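Local coordinates for CYCLIN domain-containing protein (Chaetomium thermophilum, PDB 6Z3U) that probably serves as the cyclin H-type regulatory subunit that partners the kinase of the CAK complex, a cyclin-dependent serine/threonine kinase, at residues 31-34 with 35-39; 373-376 with 377-380. One frame throughout, in Å; residues are numbered along the deposited sequence.

Contact 1: residues 31-34 with 35-39; sequences MREK and TNAAA
M31 O accepts the backbone N-H of T35 at 2.8 Å and thereby opens a run of four i to i+4 bonds, which R32 to N36, E33 to A37 and K34 to A38 continue through these two and a half turns of helix 25-48. The T35 hydroxyl sits against the first of these carbonyls as well: with OG1 beside the backbone N (chi1 -58°) it lies 2.7 Å from M31 O. The carbonyl oxygen of I123 also lies within hydrogen-bonding range of OG1. Helix 25-48 of this all-helical, cyclin-family chain packs at the surface, where one flank meets helix 83-103 and the loop residues M128, S126 and T129. N36 faces that flank. Its CB rests 3.5 Å from R32 O, while CG lies opposite the backbone N (chi1 163°), and the buried amide gives its ND2 protons to E86 OE1 and L81 O. R32 forms a salt bridge to D229 through NH1, and its side chain touches L87 of helix 83-103. The carboxylate of the exposed E33 is placed so that OE1 comes to 4.4 Å from A37 CB, a loose approach. The methyl groups are nearer to the backbone: A37 CB is 3.3 Å from E33 O, and A38 CB is 3.2 Å from K34 O.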
loop_
_atom_site.group_PDB
_atom_site.type_symbol
_atom_site.label_atom_id
_atom_site.label_comp_id
_atom_site.label_asym_id
_atom_site.label_seq_id
_atom_site.Cartn_x
_atom_site.Cartn_y
_atom_site.Cartn_z
ATOM N N MET A 31 26.878 2.302 4.519
ATOM C CA MET A 31 26.251 1.723 3.334
ATOM C C MET A 31 26.598 2.513 2.078
ATOM O O MET A 31 27.012 1.938 1.066
ATOM C CB MET A 31 24.735 1.648 3.523
ATOM C CG MET A 31 24.289 0.474 4.370
ATOM S SD MET A 31 22.506 0.251 4.399
ATOM C CE MET A 31 22.047 1.451 5.637
ATOM N N ARG A 32 26.436 3.836 2.128
ATOM C CA ARG A 32 26.701 4.667 0.958
ATOM C C ARG A 32 28.165 4.603 0.547
ATOM O O ARG A 32 28.481 4.577 -0.649
ATOM C CB ARG A 32 26.296 6.106 1.262
ATOM C CG ARG A 32 24.805 6.366 1.211
ATOM C CD ARG A 32 24.494 7.722 1.811
ATOM N NE ARG A 32 23.181 8.239 1.443
ATOM C CZ ARG A 32 22.554 9.206 2.105
ATOM N NH1 ARG A 32 23.115 9.744 3.180
ATOM N NH2 ARG A 32 21.367 9.633 1.697
ATOM N N GLU A 33 29.075 4.574 1.525
ATOM C CA GLU A 33 30.501 4.501 1.220
ATOM C C GLU A 33 30.862 3.143 0.636
ATOM O O GLU A 33 31.627 3.063 -0.332
ATOM C CB GLU A 33 31.315 4.784 2.487
ATOM C CG GLU A 33 32.605 5.573 2.266
ATOM C CD GLU A 33 33.743 4.738 1.706
ATOM O OE1 GLU A 33 33.857 3.553 2.085
ATOM O OE2 GLU A 33 34.525 5.268 0.887
ATOM N N LYS A 34 30.318 2.067 1.211
ATOM C CA LYS A 34 30.574 0.727 0.696
ATOM C C LYS A 34 29.943 0.515 -0.673
ATOM O O LYS A 34 30.493 -0.226 -1.495
ATOM C CB LYS A 34 30.055 -0.317 1.686
ATOM C CG LYS A 34 30.886 -0.429 2.954
ATOM C CD LYS A 34 30.210 -1.301 4.002
ATOM C CE LYS A 34 31.065 -1.419 5.259
ATOM N NZ LYS A 34 30.492 -2.383 6.242
ATOM N N THR A 35 28.790 1.141 -0.935
ATOM C CA THR A 35 28.165 1.036 -2.250
ATOM C C THR A 35 29.012 1.735 -3.308
ATOM O O THR A 35 29.159 1.231 -4.428
ATOM C CB THR A 35 26.759 1.638 -2.209
ATOM O OG1 THR A 35 25.976 0.959 -1.220
ATOM C CG2 THR A 35 26.068 1.473 -3.547
ATOM N N ASN A 36 29.555 2.908 -2.967
ATOM C CA ASN A 36 30.461 3.636 -3.852
ATOM C C ASN A 36 31.765 2.883 -4.053
ATOM O O ASN A 36 32.249 2.761 -5.183
ATOM C CB ASN A 36 30.735 5.024 -3.260
ATOM C CG ASN A 36 31.959 5.699 -3.863
ATOM O OD1 ASN A 36 33.083 5.424 -3.450
ATOM N ND2 ASN A 36 31.740 6.630 -4.790
ATOM N N ALA A 37 32.354 2.368 -2.965
ATOM C CA ALA A 37 33.619 1.650 -3.069
ATOM C C ALA A 37 33.467 0.375 -3.889
ATOM O O ALA A 37 34.328 0.058 -4.719
ATOM C CB ALA A 37 34.153 1.328 -1.673
ATOM N N ALA A 38 32.385 -0.376 -3.664
ATOM C CA ALA A 38 32.149 -1.587 -4.444
ATOM C C ALA A 38 31.946 -1.253 -5.915
ATOM O O ALA A 38 32.471 -1.943 -6.794
ATOM C CB ALA A 38 30.941 -2.346 -3.895
ATOM N N ALA A 39 31.175 -0.197 -6.201
ATOM C CA ALA A 39 30.998 0.243 -7.580
ATOM C C ALA A 39 32.327 0.659 -8.192
ATOM O O ALA A 39 32.592 0.384 -9.368
ATOM C CB ALA A 39 30.007 1.405 -7.639
#

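Contact 2: residues 373-376 with 377-380; sequences RIRR and EQAS
R373 and E377, one helical turn apart, form an exposed salt bridge in which R373 NE meets E377 OE1 at 3.0 Å. The carboxylate oxygen lies at the edge of the guanidinium, 22° out of its plane, whereas NE comes to OE1 from above the carboxylate. The two planes stand 72° apart, and the second link, R373 NH1 to E377 OE2 at 3.4 Å, is weak. The bend at chi3 (105°) turns the arginine forward along the helix, toward the glutamate, which is extended, its CG 3.3 Å from R373 O. Replacing E377 by an alanine is likely to leave R373 without this carboxylate and its guanidinium freer to turn, although E370, which pairs with NH2, would still hold one side. E377 N bonds to R373 O at 3.1 Å, and Q378 N to I374 O at 2.8 Å. The extended Q378 side chain runs past that carbonyl, with CG 3.1 Å from I374 O. Near the helix end A379 N is shared weakly between R375 O and R376 O, and S380 N reaches R376 O at 3.1 Å. R375 and R376 reach the kinase chain of the complex, R375 in a salt bridge with its E82 and R376 hydrogen-bonded to its Q127. Helix 368-380, the last modelled helix of the chain, lies at the edge of the cyclin, with A379 packed on D165 of the kinase chain.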
loop_
_atom_site.group_PDB
_atom_site.type_symbol
_atom_site.label_atom_id
_atom_site.label_comp_id
_atom_site.label_asym_id
_atom_site.label_seq_id
_atom_site.Cartn_x
_atom_site.Cartn_y
_atom_site.Cartn_z
ATOM N N ARG A 373 17.610 -4.969 -23.191
ATOM C CA ARG A 373 17.609 -5.774 -24.409
ATOM C C ARG A 373 18.421 -7.050 -24.223
ATOM O O ARG A 373 17.974 -8.144 -24.583
ATOM C CB ARG A 373 18.162 -4.959 -25.580
ATOM C CG ARG A 373 17.909 -5.587 -26.947
ATOM C CD ARG A 373 18.960 -5.188 -27.982
ATOM N NE ARG A 373 19.901 -6.274 -28.259
ATOM C CZ ARG A 373 21.189 -6.286 -27.914
ATOM N NH1 ARG A 373 21.939 -7.336 -28.222
ATOM N NH2 ARG A 373 21.736 -5.261 -27.270
ATOM N N ILE A 374 19.627 -6.926 -23.666
ATOM C CA ILE A 374 20.507 -8.083 -23.560
ATOM C C ILE A 374 20.019 -9.042 -22.484
ATOM O O ILE A 374 20.244 -10.255 -22.577
ATOM C CB ILE A 374 21.955 -7.627 -23.294
ATOM C CG1 ILE A 374 22.092 -7.090 -21.867
ATOM C CG2 ILE A 374 22.377 -6.567 -24.309
ATOM C CD1 ILE A 374 23.390 -6.336 -21.615
ATOM N N ARG A 375 19.347 -8.532 -21.451
ATOM C CA ARG A 375 18.846 -9.409 -20.399
ATOM C C ARG A 375 17.590 -10.155 -20.830
ATOM O O ARG A 375 17.333 -11.256 -20.333
ATOM C CB ARG A 375 18.590 -8.604 -19.122
ATOM C CG ARG A 375 19.879 -8.115 -18.470
ATOM C CD ARG A 375 19.732 -7.848 -16.980
ATOM N NE ARG A 375 21.010 -8.029 -16.292
ATOM C CZ ARG A 375 21.326 -7.484 -15.121
ATOM N NH1 ARG A 375 20.464 -6.701 -14.486
ATOM N NH2 ARG A 375 22.517 -7.720 -14.586
ATOM N N ARG A 376 16.804 -9.585 -21.747
ATOM C CA ARG A 376 15.687 -10.334 -22.313
ATOM C C ARG A 376 16.180 -11.399 -23.284
ATOM O O ARG A 376 15.689 -12.534 -23.273
ATOM C CB ARG A 376 14.710 -9.389 -23.013
ATOM C CG ARG A 376 13.876 -8.541 -22.066
ATOM C CD ARG A 376 12.798 -7.770 -22.813
ATOM N NE ARG A 376 12.086 -6.837 -21.943
ATOM C CZ ARG A 376 11.059 -7.163 -21.163
ATOM N NH1 ARG A 376 10.606 -8.411 -21.130
ATOM N NH2 ARG A 376 10.482 -6.236 -20.411
ATOM N N GLU A 377 17.151 -11.050 -24.134
ATOM C CA GLU A 377 17.699 -12.022 -25.073
ATOM C C GLU A 377 18.505 -13.105 -24.364
ATOM O O GLU A 377 18.552 -14.246 -24.837
ATOM C CB GLU A 377 18.561 -11.305 -26.113
ATOM C CG GLU A 377 17.774 -10.352 -27.007
ATOM C CD GLU A 377 18.653 -9.615 -28.000
ATOM O OE1 GLU A 377 18.167 -8.639 -28.612
ATOM O OE2 GLU A 377 19.828 -10.006 -28.168
ATOM N N GLN A 378 19.145 -12.774 -23.236
ATOM C CA GLN A 378 19.854 -13.793 -22.468
ATOM C C GLN A 378 18.897 -14.806 -21.848
ATOM O O GLN A 378 19.251 -15.982 -21.706
ATOM C CB GLN A 378 20.698 -13.142 -21.372
ATOM C CG GLN A 378 22.052 -12.645 -21.836
ATOM C CD GLN A 378 22.719 -11.740 -20.816
ATOM O OE1 GLN A 378 22.073 -11.244 -19.892
ATOM N NE2 GLN A 378 24.021 -11.527 -20.977
ATOM N N ALA A 379 17.690 -14.374 -21.472
ATOM C CA ALA A 379 16.731 -15.294 -20.875
ATOM C C ALA A 379 16.018 -16.135 -21.926
ATOM O O ALA A 379 15.653 -17.284 -21.651
ATOM C CB ALA A 379 15.708 -14.518 -20.045
ATOM N N SER A 380 15.813 -15.587 -23.126
ATOM C CA SER A 380 15.161 -16.334 -24.196
ATOM C C SER A 380 16.138 -17.306 -24.845
ATOM O O SER A 380 15.954 -18.527 -24.786
ATOM C CB SER A 380 14.589 -15.371 -25.239
ATOM O OG SER A 380 13.472 -14.665 -24.729
#

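In the fold
Both contacts lie within a single helix at the surface, contact 1 on helix 25-48 and contact 2 on helix 368-380; their centres are 28 Å apart and they do not touch. Contact 1 sits closer to the centre of the chain, about 18 Å against about 30 Å, and includes a buried residue whose polar group is satisfied by partners within the cyclin itself. Contact 2 has none buried: its chemistry is charged, with arginines serving an intrahelical salt bridge and, on the kinase side, a junction between subunits. Residues 31-39 thus bind one helix to its own fold, whereas 373-380 link the chain to another subunit.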